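Local coordinates for probable amino acid aminotransferase (Mycobacterium tuberculosis, PDB 6Q1Q), which belongs to the class IV aminotransferase family and probably works as an aminotransferase, with two subunits in its modelled assembly, at residues R133-D138 with W211-R216; R187-I192 with L205-P210; S127-D132 with Q168-V173; D30-T35 with Q55-M60; D243-Q248 with R268-T273. All coordinates share one frame; numbering follows the deposited sequence.

Contact 1 (R133-D138 with W211-R216); sequences RGLPAD and WYPILR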
# COMPACT_ATOMS: atom_id res chain seq x y z
N ARG B 133 -6.53 0.34 -14.55
CA ARG B 133 -6.03 -0.19 -13.29
C ARG B 133 -4.93 -1.22 -13.49
O ARG B 133 -4.09 -1.40 -12.60
CB ARG B 133 -7.19 -0.80 -12.50
CG ARG B 133 -6.79 -1.50 -11.20
CD ARG B 133 -6.28 -0.50 -10.18
NE ARG B 133 -5.82 -1.14 -8.95
CZ ARG B 133 -4.60 -1.66 -8.80
NH1 ARG B 133 -3.73 -1.59 -9.79
NH2 ARG B 133 -4.26 -2.23 -7.65
N GLY B 134 -4.89 -1.87 -14.65
CA GLY B 134 -3.95 -2.93 -14.91
C GLY B 134 -4.38 -4.31 -14.47
O GLY B 134 -3.66 -5.27 -14.72
N LEU B 135 -5.57 -4.44 -13.90
CA LEU B 135 -6.01 -5.75 -13.45
C LEU B 135 -7.15 -6.25 -14.33
O LEU B 135 -8.00 -5.46 -14.74
CB LEU B 135 -6.48 -5.73 -11.99
CG LEU B 135 -5.49 -5.78 -10.83
CD1 LEU B 135 -4.51 -4.61 -10.85
CD2 LEU B 135 -6.25 -5.81 -9.50
N PRO B 136 -7.18 -7.54 -14.64
CA PRO B 136 -8.32 -8.10 -15.36
C PRO B 136 -9.50 -8.33 -14.42
O PRO B 136 -9.36 -8.39 -13.20
CB PRO B 136 -7.77 -9.42 -15.90
CG PRO B 136 -6.69 -9.80 -14.94
CD PRO B 136 -6.15 -8.54 -14.33
N ALA B 137 -10.68 -8.45 -15.04
CA ALA B 137 -11.91 -8.61 -14.27
C ALA B 137 -11.94 -9.91 -13.47
O ALA B 137 -12.65 -9.98 -12.46
CB ALA B 137 -13.12 -8.53 -15.20
N ASP B 138 -11.21 -10.93 -13.90
CA ASP B 138 -11.10 -12.18 -13.16
C ASP B 138 -10.06 -12.14 -12.04
O ASP B 138 -9.85 -13.17 -11.39
CB ASP B 138 -10.77 -13.33 -14.12
CG ASP B 138 -9.42 -13.17 -14.80
OD1 ASP B 138 -8.72 -12.16 -14.55
OD2 ASP B 138 -9.04 -14.05 -15.60
N TRP B 211 -17.43 -9.95 -7.35
CA TRP B 211 -16.32 -10.90 -7.41
C TRP B 211 -15.12 -10.31 -8.14
O TRP B 211 -14.08 -10.98 -8.25
CB TRP B 211 -16.76 -12.21 -8.07
CG TRP B 211 -17.49 -12.04 -9.38
CD1 TRP B 211 -16.93 -11.95 -10.62
CD2 TRP B 211 -18.90 -11.93 -9.56
NE1 TRP B 211 -17.92 -11.79 -11.57
CE2 TRP B 211 -19.14 -11.77 -10.94
CE3 TRP B 211 -20.00 -11.94 -8.68
CZ2 TRP B 211 -20.42 -11.63 -11.47
CZ3 TRP B 211 -21.27 -11.80 -9.21
CH2 TRP B 211 -21.47 -11.65 -10.59
N TYR B 212 -15.26 -9.09 -8.66
CA TYR B 212 -14.15 -8.35 -9.24
C TYR B 212 -13.11 -8.02 -8.18
O TYR B 212 -13.39 -8.05 -6.98
CB TYR B 212 -14.65 -7.05 -9.88
CG TYR B 212 -15.25 -7.20 -11.26
CD1 TYR B 212 -15.42 -6.09 -12.08
CD2 TYR B 212 -15.64 -8.44 -11.75
CE1 TYR B 212 -15.96 -6.20 -13.34
CE2 TYR B 212 -16.19 -8.56 -13.01
CZ TYR B 212 -16.34 -7.44 -13.80
OH TYR B 212 -16.89 -7.56 -15.06
N PRO B 213 -11.87 -7.68 -8.60
CA PRO B 213 -10.85 -7.26 -7.63
C PRO B 213 -11.11 -5.86 -7.10
O PRO B 213 -10.33 -4.94 -7.38
CB PRO B 213 -9.55 -7.32 -8.45
CG PRO B 213 -10.00 -7.06 -9.84
CD PRO B 213 -11.33 -7.74 -9.97
N ILE B 214 -12.20 -5.68 -6.36
CA ILE B 214 -12.62 -4.38 -5.88
C ILE B 214 -12.98 -4.48 -4.41
O ILE B 214 -13.05 -5.57 -3.84
CB ILE B 214 -13.82 -3.83 -6.68
CG1 ILE B 214 -15.05 -4.72 -6.46
CG2 ILE B 214 -13.50 -3.73 -8.16
CD1 ILE B 214 -16.31 -4.20 -7.13
N LEU B 215 -13.21 -3.33 -3.80
CA LEU B 215 -13.64 -3.29 -2.41
C LEU B 215 -15.15 -3.23 -2.37
O LEU B 215 -15.77 -2.44 -3.09
CB LEU B 215 -13.05 -2.07 -1.69
CG LEU B 215 -11.57 -2.09 -1.33
CD1 LEU B 215 -11.13 -0.74 -0.78
CD2 LEU B 215 -11.31 -3.18 -0.30
N ARG B 216 -15.76 -4.07 -1.53
CA ARG B 216 -17.21 -4.05 -1.39
C ARG B 216 -17.64 -2.87 -0.53
O ARG B 216 -17.06 -2.61 0.53
CB ARG B 216 -17.72 -5.37 -0.82
CG ARG B 216 -17.88 -6.46 -1.84
CD ARG B 216 -18.07 -7.77 -1.13
NE ARG B 216 -18.21 -8.93 -2.02
CZ ARG B 216 -19.33 -9.23 -2.68
NH1 ARG B 216 -19.41 -10.30 -3.47
NH2 ARG B 216 -20.39 -8.46 -2.57

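Contact 2 (R187-I192 with L205-P210); sequences RSTVVI and LLTPPP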
# COMPACT_ATOMS: atom_id res chain seq x y z
N ARG B 187 -11.27 5.70 -3.85
CA ARG B 187 -11.83 5.86 -2.52
C ARG B 187 -13.34 5.69 -2.49
O ARG B 187 -13.98 6.11 -1.51
CB ARG B 187 -11.47 7.24 -1.95
CG ARG B 187 -11.62 8.36 -2.96
CD ARG B 187 -11.48 9.74 -2.34
NE ARG B 187 -11.54 10.78 -3.36
CZ ARG B 187 -11.01 11.99 -3.23
NH1 ARG B 187 -10.37 12.32 -2.12
NH2 ARG B 187 -11.11 12.88 -4.22
N SER B 188 -13.95 5.10 -3.52
CA SER B 188 -15.40 5.08 -3.60
C SER B 188 -15.86 3.91 -4.45
O SER B 188 -15.09 3.32 -5.21
CB SER B 188 -15.94 6.40 -4.16
OG SER B 188 -15.17 6.84 -5.26
N THR B 189 -17.15 3.59 -4.32
CA THR B 189 -17.82 2.61 -5.15
C THR B 189 -18.61 3.31 -6.24
O THR B 189 -19.21 4.37 -6.01
CB THR B 189 -18.77 1.75 -4.30
OG1 THR B 189 -18.04 1.15 -3.22
CG2 THR B 189 -19.41 0.65 -5.14
N VAL B 190 -18.59 2.74 -7.44
CA VAL B 190 -19.29 3.31 -8.59
C VAL B 190 -20.69 2.73 -8.67
O VAL B 190 -20.87 1.50 -8.61
CB VAL B 190 -18.51 3.04 -9.89
CG1 VAL B 190 -19.33 3.44 -11.10
CG2 VAL B 190 -17.17 3.77 -9.87
N VAL B 191 -21.69 3.60 -8.78
CA VAL B 191 -23.07 3.19 -9.02
C VAL B 191 -23.67 4.05 -10.12
O VAL B 191 -23.42 5.26 -10.18
CB VAL B 191 -23.94 3.26 -7.74
CG1 VAL B 191 -23.43 2.28 -6.69
CG2 VAL B 191 -23.95 4.67 -7.19
N ILE B 192 -24.44 3.43 -11.01
CA ILE B 192 -25.07 4.12 -12.13
C ILE B 192 -26.57 3.86 -12.10
O ILE B 192 -27.03 2.84 -11.59
CB ILE B 192 -24.47 3.70 -13.49
CG1 ILE B 192 -24.69 2.21 -13.74
CG2 ILE B 192 -22.99 4.06 -13.55
CD1 ILE B 192 -24.64 1.83 -15.21
N LEU B 205 -30.66 0.74 -10.29
CA LEU B 205 -29.36 1.12 -9.77
C LEU B 205 -28.40 -0.05 -9.90
O LEU B 205 -28.76 -1.20 -9.61
CB LEU B 205 -29.47 1.56 -8.31
CG LEU B 205 -30.22 2.87 -8.09
CD1 LEU B 205 -30.20 3.29 -6.63
CD2 LEU B 205 -29.62 3.95 -8.96
N LEU B 206 -27.18 0.23 -10.32
CA LEU B 206 -26.25 -0.81 -10.73
C LEU B 206 -24.85 -0.47 -10.26
O LEU B 206 -24.45 0.70 -10.25
CB LEU B 206 -26.27 -1.00 -12.25
CG LEU B 206 -27.57 -1.58 -12.78
CD1 LEU B 206 -27.75 -1.21 -14.24
CD2 LEU B 206 -27.60 -3.09 -12.58
N THR B 207 -24.10 -1.50 -9.88
CA THR B 207 -22.75 -1.39 -9.36
C THR B 207 -21.95 -2.54 -9.94
O THR B 207 -22.52 -3.58 -10.28
CB THR B 207 -22.74 -1.43 -7.82
OG1 THR B 207 -21.46 -1.03 -7.32
CG2 THR B 207 -23.07 -2.82 -7.32
N PRO B 208 -20.64 -2.37 -10.10
CA PRO B 208 -19.83 -3.40 -10.76
C PRO B 208 -19.91 -4.73 -10.03
O PRO B 208 -20.20 -4.76 -8.82
CB PRO B 208 -18.41 -2.81 -10.71
CG PRO B 208 -18.63 -1.35 -10.74
CD PRO B 208 -19.87 -1.12 -9.91
N PRO B 209 -19.64 -5.83 -10.72
CA PRO B 209 -19.77 -7.13 -10.10
C PRO B 209 -18.77 -7.24 -8.98
O PRO B 209 -17.65 -6.72 -9.06
CB PRO B 209 -19.47 -8.12 -11.23
CG PRO B 209 -19.48 -7.36 -12.43
CD PRO B 209 -19.10 -5.96 -12.08
N PRO B 210 -19.19 -7.85 -7.87
CA PRO B 210 -18.43 -7.82 -6.63
C PRO B 210 -17.45 -8.97 -6.44
O PRO B 210 -16.71 -8.95 -5.45
CB PRO B 210 -19.55 -7.80 -5.56
CG PRO B 210 -20.66 -8.57 -6.19
CD PRO B 210 -20.53 -8.41 -7.70

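Contact 3 (S127-D132 with Q168-V173); sequences SAITLD and QGAGDV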
# COMPACT_ATOMS: atom_id res chain seq x y z
N SER B 127 -15.97 16.07 -11.28
CA SER B 127 -15.54 15.59 -12.59
C SER B 127 -14.50 14.50 -12.39
O SER B 127 -13.64 14.60 -11.50
CB SER B 127 -14.95 16.73 -13.42
OG SER B 127 -13.73 17.19 -12.87
N ALA B 128 -14.57 13.46 -13.22
CA ALA B 128 -13.72 12.30 -13.05
C ALA B 128 -13.16 11.89 -14.40
O ALA B 128 -13.71 12.21 -15.45
CB ALA B 128 -14.47 11.13 -12.41
N ILE B 129 -12.03 11.18 -14.35
CA ILE B 129 -11.43 10.58 -15.53
C ILE B 129 -11.35 9.08 -15.31
O ILE B 129 -11.29 8.60 -14.17
CB ILE B 129 -10.04 11.16 -15.84
CG1 ILE B 129 -9.11 10.99 -14.63
CG2 ILE B 129 -10.14 12.63 -16.23
CD1 ILE B 129 -7.69 11.41 -14.89
N THR B 130 -11.39 8.33 -16.41
CA THR B 130 -11.18 6.90 -16.36
C THR B 130 -9.69 6.61 -16.49
O THR B 130 -9.01 7.20 -17.33
CB THR B 130 -11.95 6.19 -17.48
OG1 THR B 130 -11.52 6.69 -18.75
CG2 THR B 130 -13.44 6.45 -17.32
N LEU B 131 -9.19 5.72 -15.65
CA LEU B 131 -7.80 5.32 -15.69
C LEU B 131 -7.70 3.81 -15.65
O LEU B 131 -8.45 3.14 -14.92
CB LEU B 131 -7.00 5.94 -14.53
CG LEU B 131 -6.63 7.42 -14.61
CD1 LEU B 131 -6.06 7.92 -13.29
CD2 LEU B 131 -5.65 7.67 -15.75
N ASP B 132 -6.79 3.27 -16.44
CA ASP B 132 -6.58 1.83 -16.45
C ASP B 132 -5.95 1.38 -15.14
O ASP B 132 -4.96 1.96 -14.68
CB ASP B 132 -5.69 1.43 -17.63
CG ASP B 132 -6.42 1.51 -18.95
OD1 ASP B 132 -5.79 1.90 -19.96
OD2 ASP B 132 -7.63 1.21 -18.99
N GLN B 168 -4.58 16.68 -13.91
CA GLN B 168 -5.36 16.73 -15.14
C GLN B 168 -6.65 17.53 -14.98
O GLN B 168 -7.49 17.52 -15.88
CB GLN B 168 -5.68 15.31 -15.62
CG GLN B 168 -4.48 14.39 -15.72
CD GLN B 168 -3.39 14.95 -16.61
OE1 GLN B 168 -3.56 15.06 -17.83
NE2 GLN B 168 -2.26 15.30 -16.01
N GLY B 169 -6.82 18.22 -13.85
CA GLY B 169 -8.03 18.97 -13.61
C GLY B 169 -9.24 18.13 -13.26
O GLY B 169 -10.37 18.62 -13.37
N ALA B 170 -9.04 16.90 -12.81
CA ALA B 170 -10.12 15.99 -12.46
C ALA B 170 -10.17 15.78 -10.95
O ALA B 170 -9.12 15.70 -10.29
CB ALA B 170 -9.96 14.64 -13.16
N GLY B 171 -11.38 15.70 -10.41
CA GLY B 171 -11.57 15.58 -8.98
C GLY B 171 -11.55 14.17 -8.45
O GLY B 171 -11.39 13.96 -7.24
N ASP B 172 -11.71 13.18 -9.32
CA ASP B 172 -11.69 11.78 -8.90
C ASP B 172 -11.39 10.90 -10.11
O ASP B 172 -11.16 11.39 -11.21
CB ASP B 172 -13.01 11.39 -8.22
CG ASP B 172 -12.80 10.52 -6.99
OD1 ASP B 172 -12.25 9.40 -7.13
OD2 ASP B 172 -13.19 10.95 -5.88
N VAL B 173 -11.39 9.59 -9.88
CA VAL B 173 -10.96 8.61 -10.87
C VAL B 173 -11.93 7.44 -10.86
O VAL B 173 -12.42 7.03 -9.80
CB VAL B 173 -9.52 8.11 -10.58
CG1 VAL B 173 -9.21 6.83 -11.35
CG2 VAL B 173 -8.52 9.18 -10.92

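Contact 4 (D30-T35 with Q55-M60); sequences DGVFET and QSARLM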
# COMPACT_ATOMS: atom_id res chain seq x y z
N ASP B 30 0.89 -2.05 7.22
CA ASP B 30 0.43 -3.42 7.39
C ASP B 30 -0.70 -3.44 8.41
O ASP B 30 -0.49 -3.68 9.60
CB ASP B 30 1.59 -4.31 7.81
CG ASP B 30 1.30 -5.79 7.64
OD1 ASP B 30 0.28 -6.12 6.99
OD2 ASP B 30 2.08 -6.61 8.15
N GLY B 31 -1.91 -3.21 7.92
CA GLY B 31 -3.08 -3.20 8.79
C GLY B 31 -4.31 -2.94 7.96
O GLY B 31 -4.25 -2.81 6.73
N VAL B 32 -5.45 -2.87 8.64
CA VAL B 32 -6.73 -2.62 8.00
C VAL B 32 -7.42 -1.47 8.72
O VAL B 32 -7.10 -1.14 9.86
CB VAL B 32 -7.65 -3.87 8.00
CG1 VAL B 32 -7.01 -5.00 7.23
CG2 VAL B 32 -7.98 -4.29 9.43
N PHE B 33 -8.37 -0.84 8.02
CA PHE B 33 -9.07 0.29 8.61
C PHE B 33 -10.46 0.40 8.02
O PHE B 33 -10.78 -0.21 6.99
CB PHE B 33 -8.30 1.60 8.41
CG PHE B 33 -8.53 2.26 7.08
CD1 PHE B 33 -7.91 1.79 5.94
CD2 PHE B 33 -9.36 3.37 6.98
CE1 PHE B 33 -8.12 2.40 4.71
CE2 PHE B 33 -9.58 3.98 5.76
CZ PHE B 33 -8.96 3.50 4.63
N GLU B 34 -11.30 1.18 8.69
CA GLU B 34 -12.63 1.52 8.22
C GLU B 34 -12.89 3.00 8.46
O GLU B 34 -12.23 3.63 9.29
CB GLU B 34 -13.72 0.68 8.90
CG GLU B 34 -13.79 -0.75 8.40
CD GLU B 34 -14.39 -0.84 7.01
OE1 GLU B 34 -15.18 0.05 6.65
OE2 GLU B 34 -14.05 -1.79 6.27
N THR B 35 -13.86 3.54 7.73
CA THR B 35 -14.25 4.94 7.85
C THR B 35 -15.75 5.02 8.04
O THR B 35 -16.51 4.39 7.30
CB THR B 35 -13.83 5.74 6.61
OG1 THR B 35 -12.41 5.95 6.63
CG2 THR B 35 -14.53 7.09 6.58
N GLN B 55 -13.83 -8.78 8.15
CA GLN B 55 -13.49 -9.48 6.91
C GLN B 55 -12.13 -9.04 6.38
O GLN B 55 -11.35 -9.87 5.90
CB GLN B 55 -14.58 -9.26 5.87
CG GLN B 55 -15.74 -10.23 6.00
CD GLN B 55 -15.30 -11.67 5.87
OE1 GLN B 55 -14.40 -11.99 5.09
NE2 GLN B 55 -15.92 -12.56 6.64
N SER B 56 -11.82 -7.74 6.46
CA SER B 56 -10.50 -7.28 6.05
C SER B 56 -9.42 -7.87 6.94
O SER B 56 -8.33 -8.21 6.46
CB SER B 56 -10.44 -5.75 6.07
OG SER B 56 -11.20 -5.18 5.02
N ALA B 57 -9.70 -7.99 8.24
CA ALA B 57 -8.72 -8.57 9.15
C ALA B 57 -8.45 -10.03 8.82
O ALA B 57 -7.31 -10.50 8.95
CB ALA B 57 -9.21 -8.43 10.60
N ARG B 58 -9.48 -10.76 8.39
CA ARG B 58 -9.30 -12.16 8.01
C ARG B 58 -8.39 -12.30 6.80
O ARG B 58 -7.45 -13.11 6.80
CB ARG B 58 -10.67 -12.79 7.71
CG ARG B 58 -10.60 -14.13 6.99
CD ARG B 58 -11.97 -14.77 6.84
NE ARG B 58 -12.75 -14.13 5.77
CZ ARG B 58 -12.52 -14.29 4.47
NH1 ARG B 58 -11.54 -15.07 4.05
NH2 ARG B 58 -13.28 -13.68 3.57
N LEU B 59 -8.63 -11.51 5.75
CA LEU B 59 -7.79 -11.56 4.56
C LEU B 59 -6.36 -11.13 4.85
O LEU B 59 -5.45 -11.53 4.12
CB LEU B 59 -8.39 -10.68 3.46
CG LEU B 59 -9.72 -11.13 2.86
CD1 LEU B 59 -10.40 -9.98 2.12
CD2 LEU B 59 -9.52 -12.31 1.93
N MET B 60 -6.15 -10.34 5.90
CA MET B 60 -4.82 -9.84 6.25
C MET B 60 -4.16 -10.65 7.36
O MET B 60 -3.13 -10.23 7.89
CB MET B 60 -4.92 -8.37 6.65
CG MET B 60 -5.01 -7.43 5.47
SD MET B 60 -3.39 -7.09 4.76
CE MET B 60 -2.77 -5.88 5.93

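Contact 5 (D243-Q248 with R268-T273); sequences DLFDSQ and RRLPRT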
# COMPACT_ATOMS: atom_id res chain seq x y z
N ASP B 243 -21.35 2.06 -20.96
CA ASP B 243 -22.54 2.07 -20.13
C ASP B 243 -22.58 3.29 -19.22
O ASP B 243 -23.67 3.78 -18.89
CB ASP B 243 -22.62 0.78 -19.30
CG ASP B 243 -22.63 -0.47 -20.15
OD1 ASP B 243 -21.76 -1.33 -19.95
OD2 ASP B 243 -23.50 -0.57 -21.05
N LEU B 244 -21.42 3.78 -18.80
CA LEU B 244 -21.39 5.00 -17.99
C LEU B 244 -21.86 6.20 -18.78
O LEU B 244 -22.57 7.07 -18.25
CB LEU B 244 -19.98 5.23 -17.44
CG LEU B 244 -19.22 4.03 -16.88
CD1 LEU B 244 -17.89 4.49 -16.28
CD2 LEU B 244 -20.04 3.28 -15.84
N PHE B 245 -21.49 6.28 -20.06
CA PHE B 245 -21.85 7.44 -20.87
C PHE B 245 -23.31 7.40 -21.30
O PHE B 245 -23.90 8.46 -21.53
CB PHE B 245 -20.93 7.53 -22.09
CG PHE B 245 -19.56 8.07 -21.78
CD1 PHE B 245 -19.39 9.39 -21.41
CD2 PHE B 245 -18.45 7.25 -21.87
CE1 PHE B 245 -18.14 9.89 -21.12
CE2 PHE B 245 -17.19 7.75 -21.59
CZ PHE B 245 -17.03 9.07 -21.21
N ASP B 246 -23.90 6.22 -21.42
CA ASP B 246 -25.31 6.09 -21.77
C ASP B 246 -26.21 6.07 -20.54
O ASP B 246 -27.43 5.90 -20.69
CB ASP B 246 -25.55 4.81 -22.58
CG ASP B 246 -24.72 4.75 -23.84
OD1 ASP B 246 -24.39 5.82 -24.40
OD2 ASP B 246 -24.40 3.62 -24.28
N SER B 247 -25.65 6.26 -19.35
CA SER B 247 -26.43 6.19 -18.13
C SER B 247 -27.17 7.50 -17.87
O SER B 247 -26.90 8.54 -18.50
CB SER B 247 -25.52 5.86 -16.94
OG SER B 247 -24.77 6.99 -16.55
N GLN B 248 -28.11 7.45 -16.94
CA GLN B 248 -28.80 8.63 -16.46
C GLN B 248 -28.13 9.25 -15.24
O GLN B 248 -28.51 10.35 -14.83
CB GLN B 248 -30.26 8.29 -16.14
CG GLN B 248 -31.09 7.95 -17.37
CD GLN B 248 -32.04 6.79 -17.14
OE1 GLN B 248 -31.63 5.64 -17.06
NE2 GLN B 248 -33.33 7.10 -17.04
N ARG B 268 -16.20 14.98 -21.29
CA ARG B 268 -17.57 15.01 -21.79
C ARG B 268 -18.53 15.29 -20.64
O ARG B 268 -18.63 14.50 -19.70
CB ARG B 268 -17.91 13.68 -22.47
CG ARG B 268 -17.01 13.31 -23.63
CD ARG B 268 -17.10 11.83 -23.98
NE ARG B 268 -18.43 11.44 -24.46
CZ ARG B 268 -18.76 10.21 -24.84
NH1 ARG B 268 -17.86 9.24 -24.80
NH2 ARG B 268 -19.99 9.95 -25.26
N ARG B 269 -19.23 16.42 -20.71
CA ARG B 269 -20.21 16.73 -19.68
C ARG B 269 -21.39 15.77 -19.77
O ARG B 269 -21.89 15.48 -20.85
CB ARG B 269 -20.70 18.17 -19.80
CG ARG B 269 -19.78 19.19 -19.15
CD ARG B 269 -20.47 20.53 -18.99
NE ARG B 269 -21.84 20.37 -18.49
CZ ARG B 269 -22.14 20.10 -17.22
NH1 ARG B 269 -21.18 19.96 -16.31
NH2 ARG B 269 -23.41 19.97 -16.86
N LEU B 270 -21.82 15.28 -18.61
CA LEU B 270 -22.85 14.25 -18.57
C LEU B 270 -24.19 14.85 -18.16
O LEU B 270 -24.24 15.71 -17.28
CB LEU B 270 -22.46 13.13 -17.61
CG LEU B 270 -21.27 12.31 -18.08
CD1 LEU B 270 -21.17 11.01 -17.32
CD2 LEU B 270 -21.35 12.05 -19.58
N PRO B 271 -25.27 14.40 -18.80
CA PRO B 271 -26.58 14.99 -18.52
C PRO B 271 -27.04 14.72 -17.10
O PRO B 271 -26.79 13.65 -16.54
CB PRO B 271 -27.50 14.31 -19.54
CG PRO B 271 -26.83 12.98 -19.80
CD PRO B 271 -25.36 13.25 -19.72
N ARG B 272 -27.70 15.70 -16.50
CA ARG B 272 -28.36 15.51 -15.22
C ARG B 272 -29.77 15.00 -15.45
O ARG B 272 -30.45 15.40 -16.40
CB ARG B 272 -28.38 16.82 -14.42
CG ARG B 272 -29.16 16.73 -13.12
CD ARG B 272 -29.00 17.98 -12.29
NE ARG B 272 -29.99 18.06 -11.22
CZ ARG B 272 -29.79 17.62 -9.98
NH1 ARG B 272 -28.64 17.03 -9.66
NH2 ARG B 272 -30.74 17.74 -9.07
N THR B 273 -30.21 14.09 -14.58
CA THR B 273 -31.48 13.39 -14.68
C THR B 273 -32.16 13.44 -13.32
O THR B 273 -31.48 13.44 -12.28
CB THR B 273 -31.26 11.94 -15.14
OG1 THR B 273 -30.76 11.94 -16.49
CG2 THR B 273 -32.54 11.11 -15.11

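Contact 1 (R133-D138 with W211-R216)
With chi1 at -81°, the Tyr212 ring swings anti to its own carbonyl carbon and presents a face to Ala137. The methyl CB of Ala137 stands 4.0 Å from the centroid of the Tyr212 ring, 24° off the normal, a CH-pi contact displaced toward the hydroxyl end. Leu135 CG takes the same position about chi1, and its CD2 branch lies 3.8 Å from CB of Pro213; the two side chains run past each other in opposite directions. Backbone oxygens fill in between: Ala137 O lies 3.4 Å from CD2 of Tyr212, and Pro136 O 3.7 Å from CG of Pro213. Pro213 is the centre of an inverse gamma turn, closed by Ile214 N to Tyr212 O at 2.7 Å. Leu135 also packs on Gly134 of the second subunit. No hydrogen bond joins the two loops, which follow strands 126-132 and 203-207. Cohesion rests on methyl, ring and proline carbons, while Ala137 N turns to Asp179 in a weak hydrogen bond.

Contact 2 (R187-I192 with L205-P210)
Strands 189-195 and 203-207 form a beta hairpin within the mixed sheet, and this contact holds the end of the hairpin away from its connecting loop. Ile192 and Leu206 are an antiparallel hydrogen-bonded pair: Ile192 N gives to Leu206 O at 2.8 Å with an N-H...O angle of 160°, and Leu206 N returns a bond to Ile192 O at 2.9 Å. Their side chains share one face of the sheet, with CG1 of Ile192 3.9 Å from CB of Leu206, and this face continues onto Leu239 and Arg237. Next to this pair, on the side toward Pro208, CA of Val191 brings its hydrogen to the same Leu206 O at 3.1 Å. One step further the ladder changes character. Pro208 has no N-H to offer, and its CD sits 3.1 Å from Val190 O. The hydroxyl of Thr207 takes over: chi1 of -167° turns OG1 toward the neighbouring strand, where it donates to Val190 O at 2.9 Å, tilted 24° from the carbonyl plane. CG2 of Thr189 covers the same Thr207 OG1 at 3.4 Å, and both threonines touch Gln220 of helix 218-229. Strand 249-253 pairs with the outer edge of 189-195, and strand 233-236 with that of 203-207. A side-chain hydroxyl thus satisfies a buried carbonyl where the proline interrupts backbone pairing.

Contact 3 (S127-D132 with Q168-V173)
Ser127 O is the acceptor for two successive amides, Gly171 N at 2.7 Å and, in a weak bond, Asp172 N at 3.2 Å. The Gly171 donor approaches 26° out of the carbonyl plane. Further along, Ile129 N gives to Asp172 O at 3.3 Å, and CA of Val173 brings its hydrogen to Ile129 O. Ala128 thus pairs with Asp172 and Ile129 with Val173, in parallel. On the Ile129 face, the CG2 branch meets CB of Ala170 at 3.7 Å, while CD1 of Leu131 reaches CG2 of Val173 at 3.6 Å, the two side chains crossing nearly at a right angle. The strands are the two ends of a beta-alpha-beta crossover: strand 126-132 leads by way of helix 156-167 back to strand 172-176 beside it. Gly169, at positive phi, is the C-prime residue of the Schellman motif that ends that helix, and the chain turns there into the strand. Ala165 of the helix packs on Ile129 and Val173. The Asp172 carboxylate is held at both oxygens: OD1 accepts from Val173 N at 2.9 Å through the anti lone pair, and OD2 forms a salt bridge with Arg187. Leu131 also packs on Trp145 of the second subunit.

Contact 4 (D30-T35 with Q55-M60)
Val32 drops its CG1 branch, anti to the carbonyl carbon at chi1 -62°, onto the last turn of helix 46-59 and the residue that follows it, Met60. There CG1 lies 3.7 Å from CB of Ser56, 3.6 Å from Ser56 O and 3.6 Å from CG of Met60. The CG2 branch only grazes CB of Ala57, at 4.5 Å. Met60 runs past Val32 in the opposite direction; bent at both chi2 (-82°) and chi3 (-79°), it curls its methyl round to the start of the strand, so that CE ends 3.2 Å from OD1 of Asp30 and 3.4 Å from Gly31 N. The contact lays the C-terminal end of the helix against strand 31-39 of the five-stranded antiparallel sheet, whose strand 89-96 continues the surface through Tyr95, touched by both Val32 and Ala57. The polar groups have their partners outside the two segments: OD2 of Asp30 is in a salt bridge with Arg97, whose NH2 also gives a hydrogen bond to Met60 O, and Ser56 OG is bonded to the backbone N of Lys151. Arg163 of the second subunit packs on both Asp30 and Met60.

Contact 5 (D243-Q248 with R268-T273)
Leu244, in the last turn of helix 241-245, meets the other segment through its backbone: its O lies 4.3 Å from CD1 of Leu270. Phe245 carries most of the contact. The guanidinium of Arg268 lies flat over one ring face, planes 10° apart, with CZ of Arg268 3.8 Å from the Phe245 centroid, a cation-pi stack. NH1 sits above the middle of the ring; the bend of Arg268 at chi3 (64°) folds the group back over it, and Arg268 CD adds a contact to CE1 of Phe245 at 3.6 Å. At the ring edge, CD2 of Leu270 touches CD1 of Phe245 at 3.8 Å. Ser247 secures the chain as it leaves the helix, OG giving to Leu244 O at 2.8 Å. Gln248 ends the walk: its O takes a weak hydrogen bond from Thr273 OG1 at 3.2 Å, and its CB stands 3.8 Å from CG2 of Thr273, the side chains meeting at a slant. Strands 249-253, 259-265 and 268-269 pair antiparallel in succession, a beta meander within the mixed sheet, here near the protein surface; the segment entering its first strand here packs on the last strand and the chain beyond.

Contacts 2, 3 and 5 all reach the mixed sheet, whereas contact 4 belongs to the five-stranded antiparallel sheet, its centre about 34 Å from that of contact 5. Contacts 2 and 3 are joined by the salt bridge of Arg187 NE with Asp172 OD2, at 3.0 Å. Contact 5 abuts contact 2 where CD2 of Leu244 meets CG2 of Ile192 at 3.8 Å. The segments of contacts 1 and 2 run on directly at Pro210-Trp211, and CD1 of Ile214 packs 3.4 Å from Pro209 O. Contact 1 likewise continues contact 3 at Asp132-Arg133. Contacts 1, 3 and 4 touch the second subunit, and contacts 1 and 4 come within about 6 Å at their nearest atoms.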